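Local coordinates for protein endonuclease V (Bacillus subtilis, PDB 3GA2) that probably nicks double-stranded DNA at the second phosphodiester bond 3' to a deoxyinosine, using magnesium, and so starts the repair of deaminated bases, at residues A[63-68]-A[219-224]; A[207-210]-A[215-218]; A[45-50]-A[96-101]; A[139-144]-A[202-207]; A[58-63]-A[100-105]. The protein carries 1 engineered substitution. All coordinates share one frame; numbering follows the deposited sequence.

Contact 1 (A[63-68]-A[219-224]); sequences IVIDAD and VRLADL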
# COMPACT_ATOMS: atom_id res chain seq x y z
N ILE A 63 10.34 -2.72 -3.90
CA ILE A 63 10.88 -3.80 -4.71
C ILE A 63 10.19 -3.71 -6.06
O ILE A 63 8.96 -3.77 -6.12
CB ILE A 63 10.57 -5.17 -4.10
CG1 ILE A 63 11.00 -5.21 -2.64
CG2 ILE A 63 11.28 -6.26 -4.90
CD1 ILE A 63 12.49 -5.00 -2.43
N VAL A 64 10.96 -3.56 -7.12
CA VAL A 64 10.41 -3.48 -8.47
C VAL A 64 10.64 -4.79 -9.19
O VAL A 64 11.76 -5.29 -9.21
CB VAL A 64 11.08 -2.35 -9.28
CG1 VAL A 64 10.37 -2.17 -10.61
CG2 VAL A 64 11.06 -1.04 -8.49
N ILE A 65 9.59 -5.37 -9.76
CA ILE A 65 9.77 -6.61 -10.50
C ILE A 65 9.33 -6.43 -11.95
O ILE A 65 8.62 -5.48 -12.27
CB ILE A 65 8.97 -7.79 -9.89
CG1 ILE A 65 7.47 -7.51 -9.98
CG2 ILE A 65 9.39 -8.01 -8.43
CD1 ILE A 65 6.62 -8.75 -9.83
N ASP A 66 9.79 -7.33 -12.81
CA ASP A 66 9.42 -7.30 -14.22
C ASP A 66 8.03 -7.92 -14.23
O ASP A 66 7.83 -8.99 -13.65
CB ASP A 66 10.41 -8.15 -15.03
CG ASP A 66 10.00 -8.30 -16.48
OD1 ASP A 66 9.06 -9.07 -16.77
OD2 ASP A 66 10.62 -7.63 -17.33
N ALA A 67 7.08 -7.26 -14.87
CA ALA A 67 5.70 -7.77 -14.89
C ALA A 67 5.55 -9.19 -15.45
O ALA A 67 4.81 -9.98 -14.88
CB ALA A 67 4.80 -6.81 -15.67
N ASP A 68 6.22 -9.49 -16.55
CA ASP A 68 6.12 -10.80 -17.17
C ASP A 68 6.88 -11.91 -16.44
O ASP A 68 6.29 -12.93 -16.06
CB ASP A 68 6.59 -10.75 -18.63
CG ASP A 68 5.72 -9.87 -19.52
OD1 ASP A 68 4.59 -9.53 -19.12
OD2 ASP A 68 6.17 -9.53 -20.63
N VAL A 219 4.84 -7.38 -2.96
CA VAL A 219 4.62 -7.01 -1.56
C VAL A 219 5.31 -7.97 -0.60
O VAL A 219 5.85 -7.55 0.41
CB VAL A 219 3.12 -6.93 -1.23
CG1 VAL A 219 2.91 -6.44 0.19
CG2 VAL A 219 2.42 -5.99 -2.21
N ARG A 220 5.29 -9.26 -0.92
CA ARG A 220 5.93 -10.25 -0.06
C ARG A 220 7.43 -9.98 -0.00
O ARG A 220 8.05 -10.10 1.06
CB ARG A 220 5.68 -11.66 -0.59
CG ARG A 220 6.34 -12.75 0.25
CD ARG A 220 6.40 -14.07 -0.51
NE ARG A 220 6.85 -15.15 0.36
CZ ARG A 220 7.09 -16.40 -0.05
NH1 ARG A 220 6.92 -16.72 -1.32
NH2 ARG A 220 7.49 -17.32 0.82
N LEU A 221 8.02 -9.62 -1.14
CA LEU A 221 9.45 -9.33 -1.18
C LEU A 221 9.78 -8.05 -0.41
O LEU A 221 10.77 -8.01 0.32
CB LEU A 221 9.93 -9.22 -2.64
CG LEU A 221 9.93 -10.59 -3.35
CD1 LEU A 221 10.38 -10.45 -4.79
CD2 LEU A 221 10.84 -11.54 -2.59
N ALA A 222 8.96 -7.02 -0.56
CA ALA A 222 9.22 -5.77 0.15
C ALA A 222 9.14 -6.00 1.66
O ALA A 222 9.98 -5.51 2.41
CB ALA A 222 8.21 -4.71 -0.28
N ASP A 223 8.13 -6.75 2.09
CA ASP A 223 7.94 -7.05 3.50
C ASP A 223 9.18 -7.75 4.06
O ASP A 223 9.72 -7.35 5.09
CB ASP A 223 6.70 -7.92 3.68
CG ASP A 223 6.32 -8.13 5.13
OD1 ASP A 223 6.54 -7.21 5.95
OD2 ASP A 223 5.79 -9.21 5.45
N LEU A 224 9.65 -8.79 3.37
CA LEU A 224 10.82 -9.52 3.81
C LEU A 224 12.06 -8.63 3.83
O LEU A 224 12.94 -8.79 4.68
CB LEU A 224 11.08 -10.72 2.90
CG LEU A 224 10.06 -11.86 2.91
CD1 LEU A 224 10.39 -12.85 1.80
CD2 LEU A 224 10.07 -12.56 4.26

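Contact 2 (A[207-210]-A[215-218]); sequences SLIN and LPIP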
# COMPACT_ATOMS: atom_id res chain seq x y z
N SER A 207 -2.56 -12.09 -10.41
CA SER A 207 -1.50 -12.47 -11.34
C SER A 207 -0.15 -12.50 -10.64
O SER A 207 0.83 -13.01 -11.19
CB SER A 207 -1.42 -11.49 -12.51
OG SER A 207 -2.53 -11.62 -13.37
N LEU A 208 -0.10 -11.95 -9.44
CA LEU A 208 1.13 -11.88 -8.66
C LEU A 208 1.09 -12.85 -7.48
O LEU A 208 1.97 -12.82 -6.61
CB LEU A 208 1.33 -10.46 -8.15
CG LEU A 208 1.45 -9.37 -9.23
CD1 LEU A 208 1.48 -7.98 -8.58
CD2 LEU A 208 2.70 -9.62 -10.03
N ILE A 209 0.09 -13.71 -7.47
CA ILE A 209 -0.07 -14.67 -6.39
C ILE A 209 0.45 -16.07 -6.69
O ILE A 209 0.15 -16.64 -7.74
CB ILE A 209 -1.55 -14.79 -5.97
CG1 ILE A 209 -2.06 -13.45 -5.43
CG2 ILE A 209 -1.70 -15.89 -4.93
CD1 ILE A 209 -1.34 -12.96 -4.17
N ASN A 210 1.22 -16.61 -5.76
CA ASN A 210 1.73 -17.97 -5.90
C ASN A 210 1.39 -18.65 -4.57
O ASN A 210 1.25 -17.98 -3.55
CB ASN A 210 3.25 -17.96 -6.12
CG ASN A 210 4.02 -18.23 -4.84
OD1 ASN A 210 3.99 -17.43 -3.90
ND2 ASN A 210 4.72 -19.36 -4.80
N LEU A 215 0.41 -12.83 0.20
CA LEU A 215 0.75 -11.51 -0.31
C LEU A 215 1.31 -11.61 -1.71
O LEU A 215 2.12 -12.49 -2.00
CB LEU A 215 1.79 -10.83 0.58
CG LEU A 215 1.45 -10.66 2.05
CD1 LEU A 215 2.63 -9.99 2.73
CD2 LEU A 215 0.19 -9.83 2.23
N PRO A 216 0.89 -10.71 -2.61
CA PRO A 216 1.42 -10.76 -3.98
C PRO A 216 2.94 -10.66 -3.97
O PRO A 216 3.52 -9.99 -3.12
CB PRO A 216 0.73 -9.58 -4.67
CG PRO A 216 0.35 -8.66 -3.54
CD PRO A 216 -0.07 -9.60 -2.44
N ILE A 217 3.59 -11.33 -4.93
CA ILE A 217 5.05 -11.36 -5.02
C ILE A 217 5.77 -10.07 -4.65
O ILE A 217 6.62 -10.07 -3.76
CB ILE A 217 5.51 -11.81 -6.42
CG1 ILE A 217 5.03 -13.24 -6.69
CG2 ILE A 217 7.02 -11.77 -6.51
CD1 ILE A 217 5.23 -13.69 -8.13
N PRO A 218 5.45 -8.95 -5.31
CA PRO A 218 6.11 -7.67 -5.01
C PRO A 218 6.03 -7.26 -3.54
O PRO A 218 7.02 -6.84 -2.95
CB PRO A 218 5.37 -6.68 -5.91
CG PRO A 218 4.96 -7.52 -7.07
CD PRO A 218 4.47 -8.78 -6.40

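Contact 3 (A[45-50]-A[96-101]); sequences VDLAYW and LPLIIE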
# COMPACT_ATOMS: atom_id res chain seq x y z
N VAL A 45 5.57 -1.97 -2.03
CA VAL A 45 6.01 -1.05 -0.99
C VAL A 45 5.62 -1.54 0.39
O VAL A 45 4.49 -1.98 0.62
CB VAL A 45 5.36 0.35 -1.17
CG1 VAL A 45 6.06 1.37 -0.28
CG2 VAL A 45 5.43 0.78 -2.63
N ASP A 46 6.57 -1.48 1.32
CA ASP A 46 6.29 -1.88 2.68
C ASP A 46 7.13 -1.02 3.61
O ASP A 46 8.09 -0.37 3.17
CB ASP A 46 6.56 -3.37 2.90
CG ASP A 46 5.67 -3.97 3.97
OD1 ASP A 46 5.39 -5.19 3.91
OD2 ASP A 46 5.25 -3.22 4.87
N LEU A 47 6.77 -1.01 4.89
CA LEU A 47 7.44 -0.21 5.90
C LEU A 47 7.54 -1.01 7.19
O LEU A 47 6.62 -1.76 7.53
CB LEU A 47 6.62 1.06 6.16
CG LEU A 47 7.27 2.37 6.62
CD1 LEU A 47 8.55 2.11 7.38
CD2 LEU A 47 7.53 3.22 5.40
N ALA A 48 8.65 -0.86 7.90
CA ALA A 48 8.86 -1.56 9.17
C ALA A 48 9.36 -0.58 10.22
O ALA A 48 10.13 0.32 9.90
CB ALA A 48 9.86 -2.70 8.99
N TYR A 49 8.92 -0.76 11.46
CA TYR A 49 9.31 0.13 12.55
C TYR A 49 9.87 -0.63 13.74
O TYR A 49 9.62 -1.83 13.89
CB TYR A 49 8.11 0.96 13.02
CG TYR A 49 7.34 1.60 11.89
CD1 TYR A 49 6.45 0.85 11.12
CD2 TYR A 49 7.51 2.95 11.59
CE1 TYR A 49 5.76 1.44 10.06
CE2 TYR A 49 6.82 3.54 10.54
CZ TYR A 49 5.95 2.78 9.78
OH TYR A 49 5.27 3.35 8.73
N TRP A 50 10.62 0.07 14.59
CA TRP A 50 11.21 -0.53 15.78
C TRP A 50 11.69 0.55 16.74
O TRP A 50 12.02 1.66 16.32
CB TRP A 50 12.40 -1.41 15.38
CG TRP A 50 13.60 -0.62 14.97
CD1 TRP A 50 14.67 -0.29 15.75
CD2 TRP A 50 13.84 -0.03 13.69
NE1 TRP A 50 15.56 0.48 15.04
CE2 TRP A 50 15.08 0.65 13.77
CE3 TRP A 50 13.13 -0.01 12.48
CZ2 TRP A 50 15.62 1.35 12.68
CZ3 TRP A 50 13.67 0.68 11.40
CH2 TRP A 50 14.91 1.35 11.51
N LEU A 96 4.48 8.63 4.44
CA LEU A 96 4.73 9.23 3.14
C LEU A 96 6.14 9.78 2.94
O LEU A 96 6.76 9.52 1.91
CB LEU A 96 3.69 10.31 2.87
CG LEU A 96 2.50 9.88 2.01
CD1 LEU A 96 2.01 8.51 2.45
CD2 LEU A 96 1.38 10.91 2.10
N PRO A 97 6.67 10.54 3.91
CA PRO A 97 8.02 11.08 3.75
C PRO A 97 9.05 10.00 3.39
O PRO A 97 9.84 10.18 2.46
CB PRO A 97 8.29 11.73 5.11
CG PRO A 97 6.92 12.25 5.48
CD PRO A 97 6.04 11.05 5.15
N LEU A 98 9.02 8.88 4.10
CA LEU A 98 9.94 7.79 3.80
C LEU A 98 9.60 7.13 2.47
O LEU A 98 10.49 6.70 1.73
CB LEU A 98 9.92 6.74 4.91
CG LEU A 98 10.66 7.13 6.20
CD1 LEU A 98 10.44 6.09 7.27
CD2 LEU A 98 12.14 7.29 5.89
N ILE A 99 8.31 7.06 2.16
CA ILE A 99 7.87 6.45 0.90
C ILE A 99 8.34 7.27 -0.29
O ILE A 99 8.86 6.74 -1.27
CB ILE A 99 6.33 6.33 0.85
CG1 ILE A 99 5.85 5.46 2.03
CG2 ILE A 99 5.90 5.72 -0.48
CD1 ILE A 99 4.34 5.35 2.15
N ILE A 100 8.16 8.58 -0.19
CA ILE A 100 8.56 9.49 -1.25
C ILE A 100 10.07 9.45 -1.44
O ILE A 100 10.56 9.42 -2.56
CB ILE A 100 8.14 10.93 -0.92
CG1 ILE A 100 6.65 10.97 -0.61
CG2 ILE A 100 8.47 11.85 -2.09
CD1 ILE A 100 5.78 10.36 -1.68
N GLU A 101 10.80 9.45 -0.33
CA GLU A 101 12.26 9.41 -0.37
C GLU A 101 12.75 8.19 -1.14
O GLU A 101 13.65 8.30 -1.99
CB GLU A 101 12.84 9.37 1.04
CG GLU A 101 13.45 10.69 1.49
CD GLU A 101 14.45 11.21 0.48
OE1 GLU A 101 15.37 10.46 0.11
OE2 GLU A 101 14.32 12.39 0.07

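Contact 4 (A[139-144]-A[202-207]); sequences PTIGIA and YQITMS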
# COMPACT_ATOMS: atom_id res chain seq x y z
N PRO A 139 -0.69 4.43 -10.82
CA PRO A 139 -1.79 3.64 -10.26
C PRO A 139 -1.25 2.89 -9.03
O PRO A 139 -0.11 2.41 -9.05
CB PRO A 139 -2.12 2.67 -11.39
CG PRO A 139 -1.78 3.45 -12.63
CD PRO A 139 -0.48 4.12 -12.25
N THR A 140 -2.05 2.81 -7.98
CA THR A 140 -1.63 2.10 -6.78
C THR A 140 -2.73 1.14 -6.34
O THR A 140 -3.90 1.31 -6.69
CB THR A 140 -1.31 3.06 -5.60
OG1 THR A 140 -2.48 3.82 -5.26
CG2 THR A 140 -0.18 4.02 -5.98
N ILE A 141 -2.33 0.12 -5.58
CA ILE A 141 -3.25 -0.89 -5.08
C ILE A 141 -2.98 -1.13 -3.61
O ILE A 141 -1.83 -1.13 -3.17
CB ILE A 141 -3.07 -2.24 -5.84
CG1 ILE A 141 -3.41 -2.05 -7.32
CG2 ILE A 141 -3.97 -3.32 -5.22
CD1 ILE A 141 -3.01 -3.25 -8.19
N GLY A 142 -4.05 -1.33 -2.84
CA GLY A 142 -3.91 -1.58 -1.42
C GLY A 142 -4.07 -3.05 -1.11
O GLY A 142 -5.04 -3.68 -1.51
N ILE A 143 -3.10 -3.60 -0.39
CA ILE A 143 -3.11 -5.01 0.02
C ILE A 143 -2.93 -5.02 1.55
O ILE A 143 -1.81 -4.93 2.05
CB ILE A 143 -1.93 -5.79 -0.61
CG1 ILE A 143 -1.99 -5.73 -2.14
CG2 ILE A 143 -1.95 -7.24 -0.13
CD1 ILE A 143 -3.19 -6.47 -2.75
N ALA A 144 -4.03 -5.14 2.28
CA ALA A 144 -3.98 -5.15 3.75
C ALA A 144 -4.04 -6.56 4.36
O ALA A 144 -4.83 -7.40 3.92
CB ALA A 144 -5.11 -4.28 4.31
N TYR A 202 -7.87 -6.26 -8.71
CA TYR A 202 -8.06 -7.68 -8.44
C TYR A 202 -7.26 -8.57 -9.39
O TYR A 202 -6.61 -9.51 -8.96
CB TYR A 202 -9.55 -8.03 -8.52
CG TYR A 202 -9.83 -9.52 -8.53
CD1 TYR A 202 -10.01 -10.21 -9.73
CD2 TYR A 202 -9.89 -10.24 -7.34
CE1 TYR A 202 -10.26 -11.57 -9.75
CE2 TYR A 202 -10.14 -11.62 -7.34
CZ TYR A 202 -10.32 -12.27 -8.55
OH TYR A 202 -10.58 -13.63 -8.57
N GLN A 203 -7.32 -8.26 -10.68
CA GLN A 203 -6.61 -9.04 -11.69
C GLN A 203 -5.10 -8.97 -11.54
O GLN A 203 -4.40 -9.97 -11.68
CB GLN A 203 -7.00 -8.59 -13.10
CG GLN A 203 -8.43 -8.89 -13.51
CD GLN A 203 -8.79 -10.36 -13.37
OE1 GLN A 203 -7.99 -11.24 -13.67
NE2 GLN A 203 -10.01 -10.62 -12.92
N ILE A 204 -4.59 -7.77 -11.27
CA ILE A 204 -3.16 -7.59 -11.10
C ILE A 204 -2.70 -8.33 -9.84
O ILE A 204 -1.66 -8.99 -9.85
CB ILE A 204 -2.78 -6.10 -10.99
CG1 ILE A 204 -3.05 -5.39 -12.32
CG2 ILE A 204 -1.31 -5.96 -10.60
CD1 ILE A 204 -2.74 -3.89 -12.30
N THR A 205 -3.48 -8.23 -8.77
CA THR A 205 -3.11 -8.90 -7.52
C THR A 205 -3.03 -10.41 -7.69
O THR A 205 -2.05 -11.04 -7.28
CB THR A 205 -4.12 -8.57 -6.38
OG1 THR A 205 -4.05 -7.17 -6.07
CG2 THR A 205 -3.79 -9.37 -5.12
N MSE A 206 -4.05 -10.99 -8.31
CA MSE A 206 -4.08 -12.44 -8.53
C MSE A 206 -2.97 -12.93 -9.47
O MSE A 206 -2.50 -14.06 -9.33
CB MSE A 206 -5.43 -12.88 -9.09
CG MSE A 206 -6.58 -12.77 -8.09
SE MSE A 206 -6.18 -13.58 -6.38
CE MSE A 206 -5.83 -15.40 -6.97
N SER A 207 -2.56 -12.09 -10.41
CA SER A 207 -1.50 -12.47 -11.34
C SER A 207 -0.15 -12.50 -10.64
O SER A 207 0.83 -13.01 -11.19
CB SER A 207 -1.42 -11.49 -12.51
OG SER A 207 -2.53 -11.62 -13.37

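Contact 5 (A[58-63]-A[100-105]); sequences GVCCII and IEAAKK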
# COMPACT_ATOMS: atom_id res chain seq x y z
N GLY A 58 11.81 4.02 11.15
CA GLY A 58 11.11 3.29 10.11
C GLY A 58 11.93 3.13 8.84
O GLY A 58 12.72 4.01 8.48
N VAL A 59 11.76 1.99 8.18
CA VAL A 59 12.47 1.72 6.94
C VAL A 59 11.48 1.31 5.87
O VAL A 59 10.73 0.34 6.03
CB VAL A 59 13.50 0.59 7.11
CG1 VAL A 59 14.22 0.35 5.79
CG2 VAL A 59 14.50 0.95 8.18
N CYS A 60 11.47 2.04 4.76
CA CYS A 60 10.58 1.73 3.66
C CYS A 60 11.37 1.11 2.52
O CYS A 60 12.40 1.65 2.10
CB CYS A 60 9.90 3.00 3.13
SG CYS A 60 9.05 2.75 1.54
N CYS A 61 10.90 -0.03 2.04
CA CYS A 61 11.55 -0.72 0.94
C CYS A 61 10.60 -0.78 -0.25
O CYS A 61 9.40 -1.01 -0.10
CB CYS A 61 11.92 -2.16 1.31
SG CYS A 61 13.27 -2.35 2.49
N ILE A 62 11.16 -0.57 -1.43
CA ILE A 62 10.39 -0.64 -2.66
C ILE A 62 11.10 -1.70 -3.49
O ILE A 62 12.30 -1.61 -3.74
CB ILE A 62 10.38 0.70 -3.42
CG1 ILE A 62 9.60 1.75 -2.63
CG2 ILE A 62 9.75 0.51 -4.81
CD1 ILE A 62 9.57 3.12 -3.28
N ILE A 63 10.34 -2.72 -3.90
CA ILE A 63 10.88 -3.80 -4.71
C ILE A 63 10.19 -3.71 -6.06
O ILE A 63 8.96 -3.77 -6.12
CB ILE A 63 10.57 -5.17 -4.10
CG1 ILE A 63 11.00 -5.21 -2.64
CG2 ILE A 63 11.28 -6.26 -4.90
CD1 ILE A 63 12.49 -5.00 -2.43
N ILE A 100 8.16 8.58 -0.19
CA ILE A 100 8.56 9.49 -1.25
C ILE A 100 10.07 9.45 -1.44
O ILE A 100 10.56 9.42 -2.56
CB ILE A 100 8.14 10.93 -0.92
CG1 ILE A 100 6.65 10.97 -0.61
CG2 ILE A 100 8.47 11.85 -2.09
CD1 ILE A 100 5.78 10.36 -1.68
N GLU A 101 10.80 9.45 -0.33
CA GLU A 101 12.26 9.41 -0.37
C GLU A 101 12.75 8.19 -1.14
O GLU A 101 13.65 8.30 -1.99
CB GLU A 101 12.84 9.37 1.04
CG GLU A 101 13.45 10.69 1.49
CD GLU A 101 14.45 11.21 0.48
OE1 GLU A 101 15.37 10.46 0.11
OE2 GLU A 101 14.32 12.39 0.07
N ALA A 102 12.17 7.04 -0.83
CA ALA A 102 12.54 5.79 -1.48
C ALA A 102 12.20 5.84 -2.96
O ALA A 102 13.02 5.51 -3.81
CB ALA A 102 11.82 4.62 -0.81
N ALA A 103 10.98 6.28 -3.27
CA ALA A 103 10.53 6.37 -4.65
C ALA A 103 11.46 7.26 -5.48
O ALA A 103 11.69 7.00 -6.66
CB ALA A 103 9.10 6.92 -4.70
N LYS A 104 11.99 8.30 -4.85
CA LYS A 104 12.90 9.23 -5.52
C LYS A 104 14.23 8.57 -5.89
O LYS A 104 14.96 9.04 -6.77
CB LYS A 104 13.13 10.47 -4.64
CG LYS A 104 11.84 11.26 -4.44
CD LYS A 104 11.90 12.23 -3.28
CE LYS A 104 12.63 13.51 -3.64
NZ LYS A 104 12.58 14.44 -2.48
N LYS A 105 14.54 7.46 -5.23
CA LYS A 105 15.78 6.75 -5.51
C LYS A 105 15.64 5.79 -6.69
O LYS A 105 16.64 5.32 -7.23
CB LYS A 105 16.23 5.99 -4.26
CG LYS A 105 16.52 6.88 -3.06
CD LYS A 105 16.94 6.04 -1.86
CE LYS A 105 17.38 6.90 -0.69
NZ LYS A 105 17.98 6.06 0.38

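Contact 1 (A[63-68]-A[219-224])
I63 meets the helix backbone at A222. Its CG1 lies 3.4 Å from A222 CA, tighter than a usual carbon-carbon contact, and equally close to A222 N, while A222 CB stands 3.7 Å from the same I63 CG1. Such an approach suits alanine, whose single methyl lets the strand's side chain come down onto the helix backbone itself. The other branch, I63 CG2, takes the neighbouring residue, with 4.0 Å to L221 CB, and the two side chains cross at about a right angle. Branching at CB is what allows one isoleucine to serve both: CG1 sits beside its own backbone N (chi1 -52°) and CG2 beside the carbonyl carbon, so the fork straddles L221 and A222. Two residues on along the strand, I65 adds a looser touch, CG2 to L221 CD1 at 4.5 Å. No hydrogen bond crosses; the contact is wholly apolar.

In the second shell, backbone bonds to G44 and T42 of strand 41-52 hold I63 and I65 in the sheet, while L221 also leans on V72 of strand 72-81. A222 touches D46, a predicted magnesium ligand, and D223, turned away from strand 63-66, forms a salt bridge with K145. Segment 219-224 of helix 217-235 runs at 148° to strand 63-66, over the face of the sheet where strands 72-81, 55-66 and 41-52 adjoin.

Contact 2 (A[207-210]-A[215-218])
L208 packs along two prolines of the opposing segment. Its CB rests 3.6 Å from P216 CB and also nears P218. From there CG, placed anti to the carbonyl carbon (chi1 -60°), carries the chain across the P218 ring at about a right angle. The tip then forks around P218 CD: L208 CD1 lies 3.8 Å from it and L208 CD2 4.1 Å. Leucine suits this place because both methyls find carbon, here and on I65, T42 and L114 nearby. An alanine here would probably leave the ring of P218 without its main partner in this segment and open a gap toward I65 and L114.

The carbonyl of L208 does the polar work. I217 N donates to L208 O over 2.8 Å in a nearly straight bond (172°), tilted 21° from the carbonyl plane. P216 CA adds a C-H...O contact to L208 O, and I217 CG1 lies 3.1 Å from L208 O. I209, the next residue, starts away from the partner segment, yet its CD1 comes back to 3.5 Å from P216 N.

P216 is the N-cap of helix 217-235. The first turn of a helix has amides without intrahelical acceptors; here L208 O takes the I217 N-H, while P218 has no N-H to satisfy. The chemistry is therefore that of a helix start served from the preceding loop, with apolar packing around a buried polar bond.

Contact 3 (A[45-50]-A[96-101])
L47 spans two helix residues with one methyl: its CD2 lies 4.3 Å from L98 CB and 4.4 Å from I99 CG1. CB points toward the helix, and CG, roughly anti to the backbone N (chi1 -151°), carries the methyls on. V45, two residues earlier on the same side of the strand, adds a second apolar touch, CG1 to I99 CG2 at 4.4 Å. The three carbon contacts across the segments are loose. Beta-branched V45 and I99, both buried, form the inner part of a partly buried strand-helix seam with no polar bond across it.

A single aromatic contact supports L47 from its own strand. Its CD1 lies over one face of the Y49 ring, 3.6 Å above the plane and offset toward the rim. The Y49 hydroxyl is hydrogen-bonded to OE2 of E95, the residue just before helix 96-105.

The polar interaction belongs to the strand's other side. L47 N donates to D46 OD2 over 2.7 Å, meeting the anti side of the carboxylate 17° out of its plane, a bond that helps fix the rotation of this predicted magnesium ligand.

Strand 45-50 crosses helix 96-101 at 129°, and alternation along it sorts the residues: V45 and L47 face helix 96-105, while D46 and A48 touch helix 217-235 across the sheet. C60 of strand 55-66 and V128 of helix 128-136 border the same apolar layer.

Contact 4 (A[139-144]-A[202-207])
I141 and I143 turn CG1 the same way, anti to the carbonyl carbon, but their second torsions differ and send CD1 to different helix residues: I204 for I141, T205 for I143. In I141 the chain is extended (chi2 169°), and I141 CD1 lies 4.0 Å from I204 CB and equally near I204 CG2. In I143 the chain folds back (chi2 -67°), and CD1 stops over T205, 3.5 Å from OG1 and 3.8 Å from CG2, the two side chains meeting tip to tip. I141 CG2 approaches the same hydroxyl, 3.9 Å from T205 OG1.

Threonine suits this buried spot because its hydroxyl is occupied inside the helix: OG1 is hydrogen-bonded to S201 O one turn back, so the oxygen can lie among isoleucine methyls with its polar need met, while its methyl adds apolar surface.

This is the alpha-on-beta packing of an RNase H-like domain, with helix 202-207 laid over strand 140-144 at 61° and their short axes 9.8 Å apart. Alternation puts I141 and I143 toward the helix; the glycine between them, G142, bonds through its backbone to S191 of strand 188-194. L190 of that strand touches I141, I143 and T205, and L179 of strand 173-179 also reaches T205.

Within 202-207, S207 OG donates to Q203 O over 3.0 Å, from the face of that carbonyl opposite the one used by S207 N.

Contact 5 (A[58-63]-A[100-105])
The CD1 methyl of I62 stands over one face of the A102-A103 peptide, 3.5 Å from A103 N; no aromatic or amide side chain takes part across the contact.

The setting is the RNase H-like sheet, whose antiparallel strand 55-66 is packed here by helix 96-105. Strand 58-63 and helix 100-105 have short axes only 8.2 Å apart, at 36°. The small alanines are consistent with this closeness: with only methyls on this face of the helix, the longer side chain of I62 can reach the helix backbone. I62 is extended (chi2 178°) and so spans the distance, with CD1 3.7 Å from A102 CB and 4.1 Å from A103 CB.

C60 sends SG anti to its backbone N (chi1 168°), a small side chain that lies beside A102 and also touches V45 and L47 of strand 41-52. C61, pointing away, packs against E225, T226 and L229 of helix 217-235 instead, so alternate residues of this buried strand serve both faces of the sheet. On the helix side the A102 methyl is shared, for the sulfur C60 SG comes to 4.1 Å from A102 CB.

How the contacts relate
All five contacts pack helices against, or lead helices onto, one mixed RNase H-like sheet. Contacts 3 and 5, with centres 6 Å apart, share helix 96-105 on one face; contacts 1, 2 and 4 lie on the other, beneath helices 217-235 and 198-207. Contacts 1 and 5 both use strand 55-66, which is packed from both sides: I63 and I65 face helix 217-235, C60 and I62 helix 96-105. Along the chain, contacts 3 and 5 close first; contact 4 follows, and its helix leads through contact 2 into that of contact 1 (centres of contacts 1 and 2 about 8 Å apart). Contacts 1 and 3 meet at D46, placing the predicted magnesium site where sheet and helix 217-235 join.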